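PDB 1T3B: Thiol:disulfide interchange protein DsbC from Haemophilus influenzae, which probably acts as a homodimeric periplasmic disulfide isomerase of the thioredoxin family, forming and reshuffling disulfide bonds in other proteins through its redox-active cysteine pair. Local coordinates for residues N72-K75 against D76-I79; C98-C101 against H102-H105; P145-A148 against L149-E153; K169-E172 against L173-F177; K198-D201 against L202-L206. All blocks are in the same frame, centred on the assembly; numbering follows the deposited sequence.

The five contacts come in series along the chain, each a local stretch of helix or turn. Contact 1 follows helix 63-72 and leads into strand 79-81, an edge strand of the mixed sheet on which the helices of contacts 2 to 5 are built. Contact 2 starts helix 99-105 with the redox-active disulfide. Contact 3, in helix 145-153, touches contact 2, their centres about 13 Å apart. Contact 4, in helix 166-177, touches contact 1 through an ion pair and packing, with centres again about 13 Å apart. Contact 5 opens helix 199-208, its centre about 16 Å from that of contact 2. Contact 1 also packs on contact 3 through Ile79, so one turn links two helices of the redox domain.

Contact 1: residues N72-K75 against D76-I79; sequences NSYK and DEMI
Tyr74 and Lys75 hand their carbonyls to the residues that follow, and two backbone hydrogen bonds fold this connection between helix 63-72 and strand 79-81. Glu77 N reaches Tyr74 O at 2.6 Å, while the bond from Met78 N to Lys75 O is longer, 3.2 Å. A type I turn from Asn72 to Lys75 precedes them, closed by Lys75 N on Asn72 O at 2.7 Å.

The apolar part belongs to Met78. With CG anti to its carbonyl carbon (chi1 -69°) and the chain extended beyond, it runs back along the turn until CE lies 3.8 Å from Tyr74 CB and SD 3.7 Å from Lys75 CA. It also packs on Arg119 and Leu121 of strand 116-122.

Among the polar groups, Glu77 OE2 passes obliquely by Tyr74 CD1 at 4.1 Å, ring and carboxylate planes 38° apart. The carboxylate is engaged elsewhere: OE2 forms a salt bridge with Lys169, and OE1 a weak hydrogen bond with His170. Asn72 OD1 likewise bonds to Arg119. The chemistry thus divides in two: backbone bonds and a buried thioether shape the turn, while its polar ends tie it to helix 166-177 and strand 116-122.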
loop_
_atom_site.group_PDB
_atom_site.type_symbol
_atom_site.label_atom_id
_atom_site.label_comp_id
_atom_site.label_asym_id
_atom_site.label_seq_id
_atom_site.Cartn_x
_atom_site.Cartn_y
_atom_site.Cartn_z
ATOM N N ASN A 72 -21.288 -12.780 3.957
ATOM C CA ASN A 72 -22.696 -13.117 3.967
ATOM C C ASN A 72 -23.007 -14.187 2.942
ATOM O O ASN A 72 -23.772 -15.103 3.202
ATOM C CB ASN A 72 -23.532 -11.882 3.676
ATOM C CG ASN A 72 -23.751 -11.052 4.898
ATOM O OD1 ASN A 72 -23.499 -11.514 6.001
ATOM N ND2 ASN A 72 -24.239 -9.830 4.725
ATOM N N SER A 73 -22.395 -14.087 1.774
ATOM C CA SER A 73 -22.653 -15.067 0.730
ATOM C C SER A 73 -22.359 -16.505 1.164
ATOM O O SER A 73 -22.558 -17.431 0.392
ATOM C CB SER A 73 -21.822 -14.741 -0.512
ATOM O OG SER A 73 -20.538 -15.334 -0.434
ATOM N N TYR A 74 -21.889 -16.687 2.394
ATOM C CA TYR A 74 -21.545 -18.015 2.913
ATOM C C TYR A 74 -22.556 -18.504 3.932
ATOM O O TYR A 74 -22.439 -19.603 4.467
ATOM C CB TYR A 74 -20.147 -17.992 3.550
ATOM C CG TYR A 74 -19.028 -17.782 2.558
ATOM C CD1 TYR A 74 -19.125 -18.281 1.260
ATOM C CD2 TYR A 74 -17.859 -17.128 2.922
ATOM C CE1 TYR A 74 -18.082 -18.138 0.348
ATOM C CE2 TYR A 74 -16.804 -16.979 2.015
ATOM C CZ TYR A 74 -16.923 -17.488 0.728
ATOM O OH TYR A 74 -15.880 -17.356 -0.172
ATOM N N LYS A 75 -23.536 -17.654 4.195
ATOM C CA LYS A 75 -24.616 -17.924 5.125
ATOM C C LYS A 75 -24.951 -19.411 5.339
ATOM O O LYS A 75 -25.029 -19.867 6.475
ATOM C CB LYS A 75 -25.850 -17.146 4.644
ATOM C CG LYS A 75 -27.172 -17.488 5.304
ATOM C CD LYS A 75 -28.318 -16.710 4.644
ATOM C CE LYS A 75 -29.676 -17.227 5.106
ATOM N NZ LYS A 75 -30.796 -16.488 4.469
ATOM N N ASP A 76 -25.130 -20.167 4.259
ATOM C CA ASP A 76 -25.479 -21.590 4.366
ATOM C C ASP A 76 -24.337 -22.529 4.734
ATOM O O ASP A 76 -24.449 -23.744 4.568
ATOM C CB ASP A 76 -26.113 -22.084 3.059
ATOM C CG ASP A 76 -27.364 -21.310 2.686
ATOM O OD1 ASP A 76 -28.149 -20.969 3.599
ATOM O OD2 ASP A 76 -27.568 -21.051 1.483
ATOM N N GLU A 77 -23.238 -21.966 5.223
ATOM C CA GLU A 77 -22.067 -22.744 5.615
ATOM C C GLU A 77 -21.760 -22.420 7.061
ATOM O O GLU A 77 -21.008 -23.122 7.742
ATOM C CB GLU A 77 -20.884 -22.389 4.718
ATOM C CG GLU A 77 -20.984 -23.015 3.344
ATOM C CD GLU A 77 -19.936 -22.515 2.379
ATOM O OE1 GLU A 77 -18.759 -22.428 2.766
ATOM O OE2 GLU A 77 -20.289 -22.221 1.220
ATOM N N MET A 78 -22.379 -21.339 7.514
ATOM C CA MET A 78 -22.228 -20.865 8.872
ATOM C C MET A 78 -23.030 -21.745 9.805
ATOM O O MET A 78 -24.082 -22.244 9.433
ATOM C CB MET A 78 -22.718 -19.422 8.966
ATOM C CG MET A 78 -21.823 -18.453 8.227
ATOM S SD MET A 78 -22.558 -16.833 8.021
ATOM C CE MET A 78 -21.774 -16.344 6.535
ATOM N N ILE A 79 -22.514 -21.947 11.012
ATOM C CA ILE A 79 -23.198 -22.748 12.008
ATOM C C ILE A 79 -23.922 -21.759 12.915
ATOM O O ILE A 79 -23.353 -21.250 13.864
ATOM C CB ILE A 79 -22.198 -23.600 12.789
ATOM C CG1 ILE A 79 -21.407 -24.469 11.802
ATOM C CG2 ILE A 79 -22.941 -24.455 13.804
ATOM C CD1 ILE A 79 -20.611 -25.598 12.423
#

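Contact 2: residues C98-C101 against H102-H105; sequences CHYC and HLLH
Tyr100 and Leu103 are brought together by different first torsions: Tyr100 CG stands anti to its own carbonyl carbon (chi1 -81°), whereas Leu103 CG stands opposite the backbone N (chi1 -173°). The two side chains consequently run side by side in the same direction, and Leu103 CD2 comes obliquely to the ring, 4.0 Å from Tyr100 CD1. His99 ND1 sits over the centre of one face of that tyrosine. Tyr196, from a loop, meets both Tyr100 and Leu103.

Four backbone hydrogen bonds wind the first turns of the helix. His102 N reaches Cys98 O at 2.8 Å, and Leu103 N follows on His99 O at 2.9 Å. Leu104 N bonds to Tyr100 O at 2.8 Å and His105 N to Cys101 O at 3.0 Å. Cys98, the N-cap residue, is joined to Cys101 by a disulfide, SG to SG 2.1 Å, so the covalent link spans the opening turn. Behind it, Cys101 packs on Met94 of strand 88-94, and Thr182 touches both cysteines.

The imidazoles of the second segment look elsewhere: His102 ND1 bonds to Glu153 OE1, and His105 NE2 to the hydroxyl of Tyr81. A CxxC disulfide at the start of a helix, with the loop carrying Thr182 beside it, is the redox-active site of the thioredoxin fold.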
loop_
_atom_site.group_PDB
_atom_site.type_symbol
_atom_site.label_atom_id
_atom_site.label_comp_id
_atom_site.label_asym_id
_atom_site.label_seq_id
_atom_site.Cartn_x
_atom_site.Cartn_y
_atom_site.Cartn_z
ATOM N N CYS A 98 -9.425 -23.316 20.919
ATOM C CA CYS A 98 -9.204 -22.000 21.499
ATOM C C CYS A 98 -10.087 -21.733 22.722
ATOM O O CYS A 98 -11.311 -21.667 22.622
ATOM C CB CYS A 98 -9.393 -20.944 20.395
ATOM S SG CYS A 98 -10.245 -19.390 20.809
ATOM N N HIS A 99 -9.444 -21.583 23.879
ATOM C CA HIS A 99 -10.130 -21.344 25.151
ATOM C C HIS A 99 -11.232 -20.295 25.148
ATOM O O HIS A 99 -12.306 -20.515 25.718
ATOM C CB HIS A 99 -9.117 -20.979 26.238
ATOM C CG HIS A 99 -9.739 -20.622 27.557
ATOM N ND1 HIS A 99 -9.629 -19.365 28.115
ATOM C CD2 HIS A 99 -10.475 -21.355 28.429
ATOM C CE1 HIS A 99 -10.268 -19.339 29.271
ATOM N NE2 HIS A 99 -10.791 -20.532 29.486
ATOM N N TYR A 100 -10.968 -19.155 24.523
ATOM C CA TYR A 100 -11.942 -18.075 24.478
ATOM C C TYR A 100 -13.049 -18.319 23.469
ATOM O O TYR A 100 -14.164 -17.830 23.634
ATOM C CB TYR A 100 -11.234 -16.738 24.210
ATOM C CG TYR A 100 -10.606 -16.135 25.456
ATOM C CD1 TYR A 100 -11.400 -15.605 26.470
ATOM C CD2 TYR A 100 -9.221 -16.126 25.638
ATOM C CE1 TYR A 100 -10.835 -15.084 27.632
ATOM C CE2 TYR A 100 -8.650 -15.612 26.800
ATOM C CZ TYR A 100 -9.464 -15.094 27.789
ATOM O OH TYR A 100 -8.910 -14.594 28.936
ATOM N N CYS A 101 -12.747 -19.059 22.413
ATOM C CA CYS A 101 -13.776 -19.379 21.440
ATOM C C CYS A 101 -14.683 -20.299 22.239
ATOM O O CYS A 101 -15.907 -20.219 22.173
ATOM C CB CYS A 101 -13.194 -20.143 20.256
ATOM S SG CYS A 101 -11.797 -19.306 19.461
ATOM N N HIS A 102 -14.061 -21.180 23.011
ATOM C CA HIS A 102 -14.822 -22.099 23.816
ATOM C C HIS A 102 -15.744 -21.336 24.751
ATOM O O HIS A 102 -16.957 -21.540 24.743
ATOM C CB HIS A 102 -13.894 -22.993 24.627
ATOM C CG HIS A 102 -14.615 -23.835 25.627
ATOM N ND1 HIS A 102 -15.392 -24.916 25.266
ATOM C CD2 HIS A 102 -14.731 -23.721 26.972
ATOM C CE1 HIS A 102 -15.953 -25.432 26.346
ATOM N NE2 HIS A 102 -15.569 -24.726 27.394
ATOM N N LEU A 103 -15.151 -20.456 25.553
ATOM C CA LEU A 103 -15.881 -19.642 26.520
ATOM C C LEU A 103 -17.032 -18.904 25.853
ATOM O O LEU A 103 -18.154 -18.924 26.342
ATOM C CB LEU A 103 -14.932 -18.636 27.176
ATOM C CG LEU A 103 -15.497 -17.819 28.342
ATOM C CD1 LEU A 103 -15.854 -18.767 29.471
ATOM C CD2 LEU A 103 -14.476 -16.785 28.813
ATOM N N LEU A 104 -16.748 -18.250 24.735
ATOM C CA LEU A 104 -17.777 -17.536 24.000
ATOM C C LEU A 104 -18.934 -18.486 23.695
ATOM O O LEU A 104 -20.099 -18.131 23.799
ATOM C CB LEU A 104 -17.167 -16.955 22.716
ATOM C CG LEU A 104 -17.877 -16.760 21.367
ATOM C CD1 LEU A 104 -19.339 -16.408 21.505
ATOM C CD2 LEU A 104 -17.146 -15.649 20.636
ATOM N N HIS A 105 -18.595 -19.716 23.344
ATOM C CA HIS A 105 -19.593 -20.715 23.012
ATOM C C HIS A 105 -20.462 -21.091 24.211
ATOM O O HIS A 105 -21.674 -21.275 24.080
ATOM C CB HIS A 105 -18.903 -21.956 22.455
ATOM C CG HIS A 105 -19.823 -22.869 21.709
ATOM N ND1 HIS A 105 -20.763 -23.658 22.336
ATOM C CD2 HIS A 105 -19.968 -23.094 20.383
ATOM C CE1 HIS A 105 -21.445 -24.328 21.428
ATOM N NE2 HIS A 105 -20.982 -24.003 20.235
#

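Contact 3: residues P145-A148 against L149-E153; sequences PVFA and LNEAE
Pro145 O takes the amide of Leu149 at 2.7 Å, and the same i to i+4 step repeats along the segment as ordinary alpha helix. Glu151 N bonds to Phe147 O at 2.9 Å and Ala152 N to Ala148 O at 3.0 Å. Asn150 N pairs with Val146 O as well, although the position of that carbonyl oxygen is less certain.

Of the side chains, Phe147 and Glu151 make the clearest pair. Phe147 CG lies anti to the backbone N (chi1 -175°), sending the ring along the helix surface toward Glu151. There Glu151 CG, anti to its own carbonyl carbon (chi1 -75°), comes over one face of the phenyl ring, 4.1 Å from the centroid and nearest to Phe147 CE2 at 3.8 Å: a CH-pi contact, offset toward the rim. A bend at chi2 turns the Glu151 carboxylate, which stands above the rim of the ring, its plane 26° from that of the phenyl group, and OE1 bonds to Asn156.

Next to it around the helix, Val146 and Asn150 run alongside each other. The polar end of Asn150 is held from outside, its OD1 hydrogen-bonded to the hydroxyl of Tyr81. Leu149 heads into the protein, onto Tyr81 and Ile139, and Ala148 and Ala152 also meet Ile139. Such an amphipathic helix, one side carrying Phe147 and Glu151, the other set against helices 99-105 and 131-141, is consistent with the helical insertion of the DsbA and DsbC type of thioredoxin fold.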
loop_
_atom_site.group_PDB
_atom_site.type_symbol
_atom_site.label_atom_id
_atom_site.label_comp_id
_atom_site.label_asym_id
_atom_site.label_seq_id
_atom_site.Cartn_x
_atom_site.Cartn_y
_atom_site.Cartn_z
ATOM N N PRO A 145 -24.394 -29.547 11.633
ATOM C CA PRO A 145 -23.249 -28.832 12.206
ATOM C C PRO A 145 -23.376 -28.365 13.653
ATOM O O PRO A 145 -22.389 -28.346 14.384
ATOM C CB PRO A 145 -23.051 -27.679 11.235
ATOM C CG PRO A 145 -23.418 -28.303 9.934
ATOM C CD PRO A 145 -24.692 -29.036 10.286
ATOM N N VAL A 146 -24.581 -27.986 14.063
ATOM C CA VAL A 146 -24.799 -27.539 15.429
ATOM C C VAL A 146 -24.506 -28.662 16.408
ATOM O O VAL A 146 -23.883 -28.446 17.441
ATOM C CB VAL A 146 -26.238 -27.055 15.622
ATOM C CG1 VAL A 146 -26.505 -26.773 17.074
ATOM C CG2 VAL A 146 -26.455 -25.805 14.818
ATOM N N PHE A 147 -24.949 -29.866 16.081
ATOM C CA PHE A 147 -24.717 -31.005 16.947
ATOM C C PHE A 147 -23.246 -31.334 16.910
ATOM O O PHE A 147 -22.623 -31.530 17.946
ATOM C CB PHE A 147 -25.520 -32.222 16.476
ATOM C CG PHE A 147 -25.415 -33.410 17.386
ATOM C CD1 PHE A 147 -26.316 -33.582 18.431
ATOM C CD2 PHE A 147 -24.408 -34.354 17.201
ATOM C CE1 PHE A 147 -26.218 -34.682 19.278
ATOM C CE2 PHE A 147 -24.295 -35.456 18.040
ATOM C CZ PHE A 147 -25.198 -35.624 19.080
ATOM N N ALA A 148 -22.697 -31.390 15.705
ATOM C CA ALA A 148 -21.290 -31.707 15.523
ATOM C C ALA A 148 -20.403 -30.754 16.300
ATOM O O ALA A 148 -19.475 -31.184 16.983
ATOM C CB ALA A 148 -20.937 -31.655 14.060
ATOM N N LEU A 149 -20.705 -29.462 16.187
ATOM C CA LEU A 149 -19.950 -28.421 16.866
ATOM C C LEU A 149 -20.207 -28.432 18.360
ATOM O O LEU A 149 -19.267 -28.336 19.146
ATOM C CB LEU A 149 -20.293 -27.030 16.307
ATOM C CG LEU A 149 -19.578 -25.845 16.986
ATOM C CD1 LEU A 149 -18.086 -25.991 16.719
ATOM C CD2 LEU A 149 -20.098 -24.492 16.479
ATOM N N ASN A 150 -21.472 -28.534 18.753
ATOM C CA ASN A 150 -21.780 -28.556 20.172
ATOM C C ASN A 150 -20.972 -29.655 20.842
ATOM O O ASN A 150 -20.420 -29.453 21.929
ATOM C CB ASN A 150 -23.276 -28.763 20.418
ATOM C CG ASN A 150 -24.092 -27.508 20.156
ATOM O OD1 ASN A 150 -23.585 -26.388 20.217
ATOM N ND2 ASN A 150 -25.370 -27.688 19.879
ATOM N N GLU A 151 -20.873 -30.801 20.172
ATOM C CA GLU A 151 -20.120 -31.939 20.692
ATOM C C GLU A 151 -18.610 -31.747 20.670
ATOM O O GLU A 151 -17.913 -32.171 21.583
ATOM C CB GLU A 151 -20.506 -33.201 19.933
ATOM C CG GLU A 151 -21.878 -33.719 20.343
ATOM C CD GLU A 151 -21.899 -34.252 21.770
ATOM O OE1 GLU A 151 -21.271 -35.301 22.024
ATOM O OE2 GLU A 151 -22.540 -33.619 22.640
ATOM N N ALA A 152 -18.097 -31.115 19.627
ATOM C CA ALA A 152 -16.671 -30.849 19.552
ATOM C C ALA A 152 -16.281 -29.961 20.734
ATOM O O ALA A 152 -15.212 -30.116 21.334
ATOM C CB ALA A 152 -16.339 -30.145 18.254
ATOM N N GLU A 153 -17.159 -29.028 21.082
ATOM C CA GLU A 153 -16.876 -28.123 22.186
ATOM C C GLU A 153 -16.941 -28.811 23.534
ATOM O O GLU A 153 -16.375 -28.338 24.515
ATOM C CB GLU A 153 -17.842 -26.950 22.159
ATOM C CG GLU A 153 -17.606 -26.021 21.007
ATOM C CD GLU A 153 -16.234 -25.353 21.067
ATOM O OE1 GLU A 153 -15.891 -24.773 22.115
ATOM O OE2 GLU A 153 -15.493 -25.399 20.064
#

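Contact 4: residues K169-E172 against L173-F177; sequences KHYE and LGIQF
Ile175 N bonds to Tyr171 O at 3.1 Å, and the same oxygen also receives a weak bond from Gly174 N at 2.8 Å. Gly174 N divides itself in turn, for it makes a second weak bond to His170 O at 3.1 Å. To either side of this shared step the helix is regular: Leu173 N on Lys169 O at 3.2 Å, and Gln176 N on Glu172 O at 3.3 Å.

Polar side chains also find partners beyond the segments. Glu172 OE2 forms a salt bridge with Lys168, one turn back, and His170 bonds through ND1 to the backbone N of Ala122 in strand 116-122. Here helix 166-177 lies against the central sheet of the thioredoxin-like domain on one side and against helix 63-72 on another, where Leu173 rests on Lys70 and Leu71.

Packing between the segments centres on Tyr171 and Ile175, which meet at an angle. Ile175 CG1 stands anti to its carbonyl carbon (chi1 -63°), and CD1 at its tip comes obliquely to the ring, tight at 3.2 Å from Tyr171 CE2, while CG1 stays 3.9 Å from the same carbon. The tyrosine ring itself stacks on Phe123, and Pro124 touches it too.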
loop_
_atom_site.group_PDB
_atom_site.type_symbol
_atom_site.label_atom_id
_atom_site.label_comp_id
_atom_site.label_asym_id
_atom_site.label_seq_id
_atom_site.Cartn_x
_atom_site.Cartn_y
_atom_site.Cartn_z
ATOM N N LYS A 169 -11.905 -22.027 2.677
ATOM C CA LYS A 169 -12.541 -20.842 2.121
ATOM C C LYS A 169 -12.869 -19.853 3.238
ATOM O O LYS A 169 -12.742 -18.648 3.065
ATOM C CB LYS A 169 -13.806 -21.222 1.344
ATOM C CG LYS A 169 -14.551 -20.033 0.745
ATOM C CD LYS A 169 -15.608 -20.484 -0.249
ATOM C CE LYS A 169 -16.697 -21.326 0.405
ATOM N NZ LYS A 169 -17.634 -21.895 -0.614
ATOM N N HIS A 170 -13.278 -20.367 4.392
ATOM C CA HIS A 170 -13.597 -19.511 5.532
ATOM C C HIS A 170 -12.329 -18.872 6.071
ATOM O O HIS A 170 -12.325 -17.724 6.499
ATOM C CB HIS A 170 -14.260 -20.323 6.648
ATOM C CG HIS A 170 -15.648 -20.777 6.322
ATOM N ND1 HIS A 170 -16.376 -21.602 7.152
ATOM C CD2 HIS A 170 -16.451 -20.501 5.268
ATOM C CE1 HIS A 170 -17.567 -21.812 6.624
ATOM N NE2 HIS A 170 -17.639 -21.156 5.479
ATOM N N TYR A 171 -11.251 -19.636 6.053
ATOM C CA TYR A 171 -9.970 -19.159 6.531
ATOM C C TYR A 171 -9.490 -17.967 5.708
ATOM O O TYR A 171 -9.250 -16.884 6.223
ATOM C CB TYR A 171 -8.961 -20.281 6.422
ATOM C CG TYR A 171 -7.636 -19.935 7.012
ATOM C CD1 TYR A 171 -7.365 -20.199 8.346
ATOM C CD2 TYR A 171 -6.644 -19.345 6.236
ATOM C CE1 TYR A 171 -6.130 -19.887 8.896
ATOM C CE2 TYR A 171 -5.409 -19.028 6.771
ATOM C CZ TYR A 171 -5.154 -19.300 8.102
ATOM O OH TYR A 171 -3.929 -18.988 8.641
ATOM N N GLU A 172 -9.349 -18.190 4.414
ATOM C CA GLU A 172 -8.905 -17.159 3.502
ATOM C C GLU A 172 -9.745 -15.891 3.589
ATOM O O GLU A 172 -9.211 -14.796 3.473
ATOM C CB GLU A 172 -8.897 -17.729 2.087
ATOM C CG GLU A 172 -8.079 -19.011 1.994
ATOM C CD GLU A 172 -8.180 -19.672 0.644
ATOM O OE1 GLU A 172 -9.296 -19.705 0.084
ATOM O OE2 GLU A 172 -7.150 -20.175 0.146
ATOM N N LEU A 173 -11.051 -16.024 3.794
ATOM C CA LEU A 173 -11.920 -14.847 3.913
ATOM C C LEU A 173 -11.625 -14.115 5.204
ATOM O O LEU A 173 -11.813 -12.903 5.296
ATOM C CB LEU A 173 -13.405 -15.236 3.905
ATOM C CG LEU A 173 -14.404 -14.166 4.386
ATOM C CD1 LEU A 173 -14.521 -13.065 3.348
ATOM C CD2 LEU A 173 -15.771 -14.783 4.640
ATOM N N GLY A 174 -11.168 -14.859 6.205
ATOM C CA GLY A 174 -10.853 -14.268 7.494
ATOM C C GLY A 174 -9.628 -13.391 7.395
ATOM O O GLY A 174 -9.581 -12.283 7.945
ATOM N N ILE A 175 -8.624 -13.884 6.686
ATOM C CA ILE A 175 -7.409 -13.113 6.512
ATOM C C ILE A 175 -7.742 -11.806 5.816
ATOM O O ILE A 175 -7.293 -10.746 6.240
ATOM C CB ILE A 175 -6.360 -13.904 5.729
ATOM C CG1 ILE A 175 -5.975 -15.141 6.547
ATOM C CG2 ILE A 175 -5.140 -13.042 5.466
ATOM C CD1 ILE A 175 -4.856 -15.952 5.957
ATOM N N GLN A 176 -8.551 -11.876 4.765
ATOM C CA GLN A 176 -8.958 -10.675 4.047
ATOM C C GLN A 176 -9.499 -9.655 5.039
ATOM O O GLN A 176 -9.258 -8.455 4.915
ATOM C CB GLN A 176 -10.046 -10.995 3.029
ATOM C CG GLN A 176 -9.581 -11.796 1.830
ATOM C CD GLN A 176 -10.678 -11.938 0.786
ATOM O OE1 GLN A 176 -11.291 -10.948 0.389
ATOM N NE2 GLN A 176 -10.930 -13.171 0.337
ATOM N N PHE A 177 -10.239 -10.142 6.026
ATOM C CA PHE A 177 -10.804 -9.271 7.042
ATOM C C PHE A 177 -9.745 -8.818 8.043
ATOM O O PHE A 177 -9.947 -7.857 8.785
ATOM C CB PHE A 177 -11.933 -9.995 7.777
ATOM C CG PHE A 177 -13.290 -9.753 7.189
ATOM C CD1 PHE A 177 -13.965 -8.565 7.446
ATOM C CD2 PHE A 177 -13.878 -10.691 6.353
ATOM C CE1 PHE A 177 -15.206 -8.316 6.877
ATOM C CE2 PHE A 177 -15.122 -10.453 5.776
ATOM C CZ PHE A 177 -15.788 -9.265 6.035
#

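Contact 5: residues K198-D201 against L202-L206; sequences KPAD and LLRAL
Asp201 and Arg204 run side by side on the outer surface of the helix start, and their interaction is one of charge. Asp201 OD1 is modelled 3.3 Å from Arg204 NH2, a salt bridge in which the oxygen lies well out of the guanidinium plane and no N-H points at it; the placement of OD1 is uncertain. The chain of Arg204, bent at chi3 (-122°), folds back so that Asp201 CA lies over the centre of one guanidinium face, 3.9 Å above the plane, with Ala200 CB 3.7 Å from Arg204 NH2.

Four backbone bonds wind the helix. Leu202 N meets Lys198 O at 2.8 Å, Leu203 N bonds to Pro199 O at 3.0 Å, Arg204 N to Ala200 O at 3.2 Å, and Ala205 N to Asp201 O at 3.1 Å. Lys198 is the N-cap residue and Pro199 takes the first helical position, which suits its lack of an amide hydrogen. An acid such as Asp201 in this first turn would probably also be favoured by the helix dipole.

Apolar side chains point inward: Leu202 packs on Tyr111 and Ile116, Leu203 on His88 and Ile116, and Leu206 on Val90. The arrangement is that of the C-terminal amphipathic helix of the thioredoxin fold, which covers one face of the central sheet.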
loop_
_atom_site.group_PDB
_atom_site.type_symbol
_atom_site.label_atom_id
_atom_site.label_comp_id
_atom_site.label_asym_id
_atom_site.label_seq_id
_atom_site.Cartn_x
_atom_site.Cartn_y
_atom_site.Cartn_z
ATOM N N LYS A 198 -17.416 -10.546 26.124
ATOM C CA LYS A 198 -18.522 -11.151 26.857
ATOM C C LYS A 198 -19.856 -10.637 26.307
ATOM O O LYS A 198 -19.901 -9.615 25.619
ATOM C CB LYS A 198 -18.374 -10.866 28.360
ATOM C CG LYS A 198 -18.108 -9.411 28.725
ATOM C CD LYS A 198 -17.511 -9.259 30.130
ATOM C CE LYS A 198 -18.492 -9.663 31.224
ATOM N NZ LYS A 198 -17.878 -9.604 32.586
ATOM N N PRO A 199 -20.956 -11.353 26.584
ATOM C CA PRO A 199 -22.273 -10.941 26.091
ATOM C C PRO A 199 -22.498 -9.429 26.164
ATOM O O PRO A 199 -22.444 -8.743 25.142
ATOM C CB PRO A 199 -23.233 -11.719 26.988
ATOM C CG PRO A 199 -22.483 -12.960 27.266
ATOM C CD PRO A 199 -21.085 -12.463 27.540
ATOM N N ALA A 200 -22.740 -8.916 27.370
ATOM C CA ALA A 200 -22.976 -7.489 27.578
ATOM C C ALA A 200 -22.091 -6.620 26.688
ATOM O O ALA A 200 -22.584 -5.923 25.795
ATOM C CB ALA A 200 -22.744 -7.135 29.036
ATOM N N ASP A 201 -20.783 -6.674 26.935
ATOM C CA ASP A 201 -19.819 -5.889 26.171
ATOM C C ASP A 201 -20.057 -6.009 24.668
ATOM O O ASP A 201 -20.039 -5.005 23.954
ATOM C CB ASP A 201 -18.393 -6.326 26.515
ATOM C CG ASP A 201 -18.075 -6.158 27.982
ATOM O OD1 ASP A 201 -18.804 -6.720 28.825
ATOM O OD2 ASP A 201 -17.096 -5.460 28.299
ATOM N N LEU A 202 -20.290 -7.225 24.182
ATOM C CA LEU A 202 -20.525 -7.405 22.759
ATOM C C LEU A 202 -21.736 -6.589 22.312
ATOM O O LEU A 202 -21.782 -6.103 21.184
ATOM C CB LEU A 202 -20.744 -8.885 22.427
ATOM C CG LEU A 202 -21.176 -9.153 20.979
ATOM C CD1 LEU A 202 -20.149 -8.603 20.008
ATOM C CD2 LEU A 202 -21.349 -10.638 20.758
ATOM N N LEU A 203 -22.712 -6.433 23.202
ATOM C CA LEU A 203 -23.921 -5.677 22.881
ATOM C C LEU A 203 -23.603 -4.194 22.657
ATOM O O LEU A 203 -23.852 -3.655 21.575
ATOM C CB LEU A 203 -24.954 -5.837 24.002
ATOM C CG LEU A 203 -26.322 -5.187 23.780
ATOM C CD1 LEU A 203 -27.008 -5.812 22.566
ATOM C CD2 LEU A 203 -27.170 -5.357 25.039
ATOM N N ARG A 204 -23.053 -3.541 23.680
ATOM C CA ARG A 204 -22.691 -2.131 23.568
ATOM C C ARG A 204 -21.896 -1.899 22.291
ATOM O O ARG A 204 -22.329 -1.167 21.404
ATOM C CB ARG A 204 -21.852 -1.701 24.760
ATOM C CG ARG A 204 -22.595 -1.705 26.075
ATOM C CD ARG A 204 -21.606 -1.554 27.203
ATOM N NE ARG A 204 -21.665 -2.669 28.141
ATOM C CZ ARG A 204 -20.609 -3.128 28.809
ATOM N NH1 ARG A 204 -19.418 -2.569 28.626
ATOM N NH2 ARG A 204 -20.739 -4.130 29.672
ATOM N N ALA A 205 -20.731 -2.530 22.205
ATOM C CA ALA A 205 -19.868 -2.403 21.038
ATOM C C ALA A 205 -20.669 -2.344 19.737
ATOM O O ALA A 205 -20.307 -1.632 18.795
ATOM C CB ALA A 205 -18.893 -3.571 20.998
ATOM N N LEU A 206 -21.758 -3.102 19.697
ATOM C CA LEU A 206 -22.627 -3.157 18.529
ATOM C C LEU A 206 -23.576 -1.960 18.485
ATOM O O LEU A 206 -23.751 -1.331 17.437
ATOM C CB LEU A 206 -23.442 -4.455 18.548
ATOM C CG LEU A 206 -22.844 -5.739 17.958
ATOM C CD1 LEU A 206 -23.407 -6.953 18.693
ATOM C CD2 LEU A 206 -23.145 -5.808 16.454
#